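Local coordinates for protein dUTPase (Streptococcus mutans, PDB 3H6X) that probably hydrolyses dUTP to dUMP and diphosphate, working as a trimeric dUTPase with a jelly-roll beta-barrel in each subunit, at residues L64-R67 with S68-R72; G87-Y90 with N91-N94. One frame throughout, in Å; residues are numbered along the deposited sequence.

Contact 1 comes first along the chain, where strand 60-66 hands over to helix 69-74; contact 2 follows in the loop between strands 82-85 and 100-105. Strands 60-66 and 82-85 are antiparallel neighbours in one sheet. Contact 1 lies where strand 60-66 finishes and contact 2 where strand 82-85 has finished, which places them toward opposite ends of the strand pair. Their centres are 26 Å apart and their nearest atoms about 8 Å, without touching. Both reach other subunits: F65 and P71 of contact 1 meet a second subunit, D88 of contact 2 a third. Each contact thus overlaps a recognised dUTPase sequence motif at a separate subunit border.

Contact 1: L64-R67 with S68-R72; sequences LFDR and SSNPR
D66 and N70 close the turn by which strand 60-66 passes into helix 69-74. The amide nitrogen ND2 of N70 gives a nearly straight hydrogen bond to OD1 of D66 (2.8 Å, 169° at the hydrogen). The acceptor lies almost in the plane of the amide, while carboxylate and amide planes are turned 65° apart. The side chains are buried and each has further partners: OD2 of D66 takes the backbone NH of L78, and ND2 of N70 also donates to the carbonyl of V119. Each group is thus bonded both to the other and to the backbone of a further strand, L78 on 76-78 or V119 on 118-126, which should limit its rotation.

The backbone closes the turn too. N of N70 donates to O of R67 at 3.0 Å. Carbon packs around the same oxygen: CB of N70 is 3.4 Å from O of R67, and the ring atom CD of P71 stands 3.6 Å from it.

The R67-S68-S69 sequence after D66 is the Arg-Ser-Ser signature of dUTPase motif II, which in trimeric relatives contributes to binding the phosphate chain of the nucleotide; a similar role is probable here.

The signature side chains form the looser part. The R67 chain leaves beside its own backbone N (chi1 -64°) and bends at chi3, bringing the guanidinium round so that OG of S69 lies over one of its faces, with NH1 of R67 3.9 Å from that oxygen. This is a mere approach, far slacker than the amide-carboxylate bond. The CB of exposed S68 points away from R67, and its side chain packs on Q102 of the second subunit.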
loop_
_atom_site.group_PDB
_atom_site.type_symbol
_atom_site.label_atom_id
_atom_site.label_comp_id
_atom_site.label_asym_id
_atom_site.label_seq_id
_atom_site.Cartn_x
_atom_site.Cartn_y
_atom_site.Cartn_z
ATOM N N LEU B 64 -0.180 0.717 8.110
ATOM C CA LEU B 64 1.203 0.289 8.357
ATOM C C LEU B 64 1.857 0.008 7.024
ATOM O O LEU B 64 1.341 -0.784 6.241
ATOM C CB LEU B 64 1.213 -1.006 9.162
ATOM C CG LEU B 64 0.469 -0.992 10.494
ATOM C CD1 LEU B 64 0.634 -2.348 11.175
ATOM C CD2 LEU B 64 0.993 0.151 11.362
ATOM N N PHE B 65 2.970 0.684 6.755
ATOM C CA PHE B 65 3.719 0.468 5.522
ATOM C C PHE B 65 5.065 -0.142 5.823
ATOM O O PHE B 65 5.647 0.061 6.892
ATOM C CB PHE B 65 3.946 1.791 4.762
ATOM C CG PHE B 65 2.678 2.496 4.386
ATOM C CD1 PHE B 65 1.882 2.023 3.353
ATOM C CD2 PHE B 65 2.284 3.634 5.067
ATOM C CE1 PHE B 65 0.699 2.681 3.010
ATOM C CE2 PHE B 65 1.116 4.290 4.734
ATOM C CZ PHE B 65 0.328 3.821 3.693
ATOM N N ASP B 66 5.573 -0.889 4.853
ATOM C CA ASP B 66 6.905 -1.447 4.951
ATOM C C ASP B 66 7.914 -0.303 5.074
ATOM O O ASP B 66 7.678 0.811 4.605
ATOM C CB ASP B 66 7.221 -2.192 3.647
ATOM C CG ASP B 66 7.812 -3.557 3.883
ATOM O OD1 ASP B 66 8.365 -3.798 4.987
ATOM O OD2 ASP B 66 7.684 -4.404 2.985
ATOM N N ARG B 67 9.034 -0.570 5.716
ATOM C CA ARG B 67 10.167 0.354 5.641
ATOM C C ARG B 67 10.907 0.073 4.353
ATOM O O ARG B 67 11.030 -1.079 3.947
ATOM C CB ARG B 67 11.105 0.149 6.824
ATOM C CG ARG B 67 10.497 0.470 8.182
ATOM C CD ARG B 67 11.574 0.532 9.240
ATOM N NE ARG B 67 12.392 1.733 9.116
ATOM C CZ ARG B 67 13.710 1.764 9.278
ATOM N NH1 ARG B 67 14.380 0.647 9.563
ATOM N NH2 ARG B 67 14.362 2.901 9.142
ATOM N N SER B 68 11.382 1.134 3.704
ATOM C CA SER B 68 12.042 1.030 2.417
ATOM C C SER B 68 13.164 0.011 2.451
ATOM O O SER B 68 13.342 -0.773 1.522
ATOM C CB SER B 68 12.582 2.413 1.999
ATOM O OG SER B 68 13.452 2.303 0.877
ATOM N N SER B 69 13.918 -0.002 3.540
ATOM C CA SER B 69 15.110 -0.856 3.592
ATOM C C SER B 69 14.797 -2.333 3.876
ATOM O O SER B 69 15.665 -3.189 3.731
ATOM C CB SER B 69 16.096 -0.340 4.630
ATOM O OG SER B 69 15.518 -0.373 5.921
ATOM N N ASN B 70 13.563 -2.653 4.261
ATOM C CA ASN B 70 13.267 -4.052 4.605
ATOM C C ASN B 70 13.595 -5.036 3.469
ATOM O O ASN B 70 14.336 -5.979 3.686
ATOM C CB ASN B 70 11.827 -4.233 5.066
ATOM C CG ASN B 70 11.620 -3.827 6.503
ATOM O OD1 ASN B 70 12.583 -3.657 7.255
ATOM N ND2 ASN B 70 10.343 -3.672 6.901
ATOM N N PRO B 71 13.079 -4.793 2.250
ATOM C CA PRO B 71 13.329 -5.817 1.230
ATOM C C PRO B 71 14.769 -5.864 0.758
ATOM O O PRO B 71 15.350 -6.941 0.674
ATOM C CB PRO B 71 12.423 -5.406 0.058
ATOM C CG PRO B 71 11.471 -4.396 0.593
ATOM C CD PRO B 71 11.997 -3.857 1.882
ATOM N N ARG B 72 15.348 -4.719 0.419
ATOM C CA ARG B 72 16.674 -4.800 -0.184
ATOM C C ARG B 72 17.800 -4.976 0.828
ATOM O O ARG B 72 18.853 -5.489 0.471
ATOM C CB ARG B 72 16.943 -3.663 -1.175
ATOM C CG ARG B 72 17.192 -2.325 -0.583
ATOM C CD ARG B 72 17.670 -1.393 -1.697
ATOM N NE ARG B 72 17.812 0.003 -1.294
ATOM C CZ ARG B 72 18.205 0.418 -0.093
ATOM N NH1 ARG B 72 18.533 -0.456 0.842
ATOM N NH2 ARG B 72 18.297 1.716 0.165
#

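Contact 2: G87-Y90 with N91-N94; sequences GDYY and NNPN
Y89 and N92 are the ends of a type II beta turn with Y90 and N91 at its corners. The backbone bond of the turn is the hydrogen bond from N of N92 to O of Y89, at 3.1 Å. N91, the third residue of the turn, has positive phi (62°), as a type II turn requires.

Side chains packed alongside the two tyrosines fill the outside of the turn. At one corner the N91 amide lies over a face of the Y90 ring, its CG 3.8 Å above the plane and over the centre. The two planes are only 30° apart, and ND2 of N91 comes to 3.3 Å from CE2 of Y90. CG of Y90 stands anti to the backbone N (chi1 177°), which sends the ring out alongside the asparagine. The N92 side chain runs alongside Y89 in the same direction; CB of N92 also rests 3.4 Å from O of Y89.

Polar ends reach beyond the turn. OH of Y90 bonds E8, OD1 of N91 accepts from K53, and OH of Y89 bonds N95 and the carbonyl of H98. D88 turns OD2 to T24 of the third subunit.

The sequence GDYY continues dUTPase motif III, which in trimeric relatives forms a beta-hairpin around the uracil and deoxyribose; this stretch probably shapes the same region here. K53 on OD1 probably fixes which way round the N91 amide sits, keeping ND2 against the Y90 ring, and both tyrosines make outward bonds, which should help hold their rings steady on this exposed turn.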
loop_
_atom_site.group_PDB
_atom_site.type_symbol
_atom_site.label_atom_id
_atom_site.label_comp_id
_atom_site.label_asym_id
_atom_site.label_seq_id
_atom_site.Cartn_x
_atom_site.Cartn_y
_atom_site.Cartn_z
ATOM N N GLY B 87 -9.987 1.820 13.966
ATOM C CA GLY B 87 -10.073 2.528 15.232
ATOM C C GLY B 87 -10.647 1.683 16.353
ATOM O O GLY B 87 -10.407 1.948 17.521
ATOM N N ASP B 88 -11.434 0.678 16.001
ATOM C CA ASP B 88 -12.030 -0.164 17.031
ATOM C C ASP B 88 -11.215 -1.407 17.354
ATOM O O ASP B 88 -11.658 -2.243 18.115
ATOM C CB ASP B 88 -13.512 -0.486 16.742
ATOM C CG ASP B 88 -13.753 -0.957 15.313
ATOM O OD1 ASP B 88 -12.785 -1.240 14.579
ATOM O OD2 ASP B 88 -14.942 -1.048 14.930
ATOM N N TYR B 89 -10.029 -1.527 16.767
ATOM C CA TYR B 89 -9.148 -2.645 17.094
ATOM C C TYR B 89 -8.576 -2.416 18.500
ATOM O O TYR B 89 -8.449 -3.341 19.296
ATOM C CB TYR B 89 -8.050 -2.739 16.027
ATOM C CG TYR B 89 -7.142 -3.951 16.137
ATOM C CD1 TYR B 89 -7.646 -5.245 16.053
ATOM C CD2 TYR B 89 -5.779 -3.782 16.264
ATOM C CE1 TYR B 89 -6.780 -6.358 16.140
ATOM C CE2 TYR B 89 -4.921 -4.856 16.359
ATOM C CZ TYR B 89 -5.419 -6.130 16.294
ATOM O OH TYR B 89 -4.522 -7.178 16.381
ATOM N N TYR B 90 -8.275 -1.152 18.807
ATOM C CA TYR B 90 -7.785 -0.712 20.117
ATOM C C TYR B 90 -8.588 -1.289 21.269
ATOM O O TYR B 90 -9.809 -1.145 21.311
ATOM C CB TYR B 90 -7.862 0.817 20.147
ATOM C CG TYR B 90 -7.464 1.514 21.424
ATOM C CD1 TYR B 90 -6.126 1.586 21.820
ATOM C CD2 TYR B 90 -8.428 2.157 22.210
ATOM C CE1 TYR B 90 -5.764 2.268 22.988
ATOM C CE2 TYR B 90 -8.070 2.840 23.361
ATOM C CZ TYR B 90 -6.747 2.892 23.750
ATOM O OH TYR B 90 -6.398 3.586 24.900
ATOM N N ASN B 91 -7.883 -1.921 22.206
ATOM C CA ASN B 91 -8.503 -2.452 23.423
ATOM C C ASN B 91 -9.560 -3.541 23.208
ATOM O O ASN B 91 -10.398 -3.768 24.090
ATOM C CB ASN B 91 -9.067 -1.318 24.287
ATOM C CG ASN B 91 -8.006 -0.639 25.124
ATOM O OD1 ASN B 91 -6.908 -1.169 25.301
ATOM N ND2 ASN B 91 -8.336 0.544 25.666
ATOM N N ASN B 92 -9.516 -4.228 22.068
ATOM C CA ASN B 92 -10.439 -5.344 21.843
ATOM C C ASN B 92 -10.175 -6.444 22.883
ATOM O O ASN B 92 -9.076 -6.522 23.436
ATOM C CB ASN B 92 -10.382 -5.860 20.391
ATOM C CG ASN B 92 -9.111 -6.658 20.090
ATOM O OD1 ASN B 92 -8.246 -6.234 19.305
ATOM N ND2 ASN B 92 -9.000 -7.821 20.708
ATOM N N PRO B 93 -11.201 -7.258 23.193
ATOM C CA PRO B 93 -11.069 -8.236 24.279
ATOM C C PRO B 93 -10.148 -9.405 23.955
ATOM O O PRO B 93 -9.813 -10.146 24.886
ATOM C CB PRO B 93 -12.497 -8.771 24.466
ATOM C CG PRO B 93 -13.375 -8.036 23.525
ATOM C CD PRO B 93 -12.518 -7.309 22.535
ATOM N N ASN B 94 -9.763 -9.577 22.699
ATOM C CA ASN B 94 -8.972 -10.743 22.287
ATOM C C ASN B 94 -7.469 -10.520 22.447
ATOM O O ASN B 94 -6.761 -11.384 22.964
ATOM C CB ASN B 94 -9.274 -11.132 20.837
ATOM C CG ASN B 94 -10.705 -11.589 20.633
ATOM O OD1 ASN B 94 -11.378 -12.014 21.578
ATOM N ND2 ASN B 94 -11.174 -11.522 19.386
#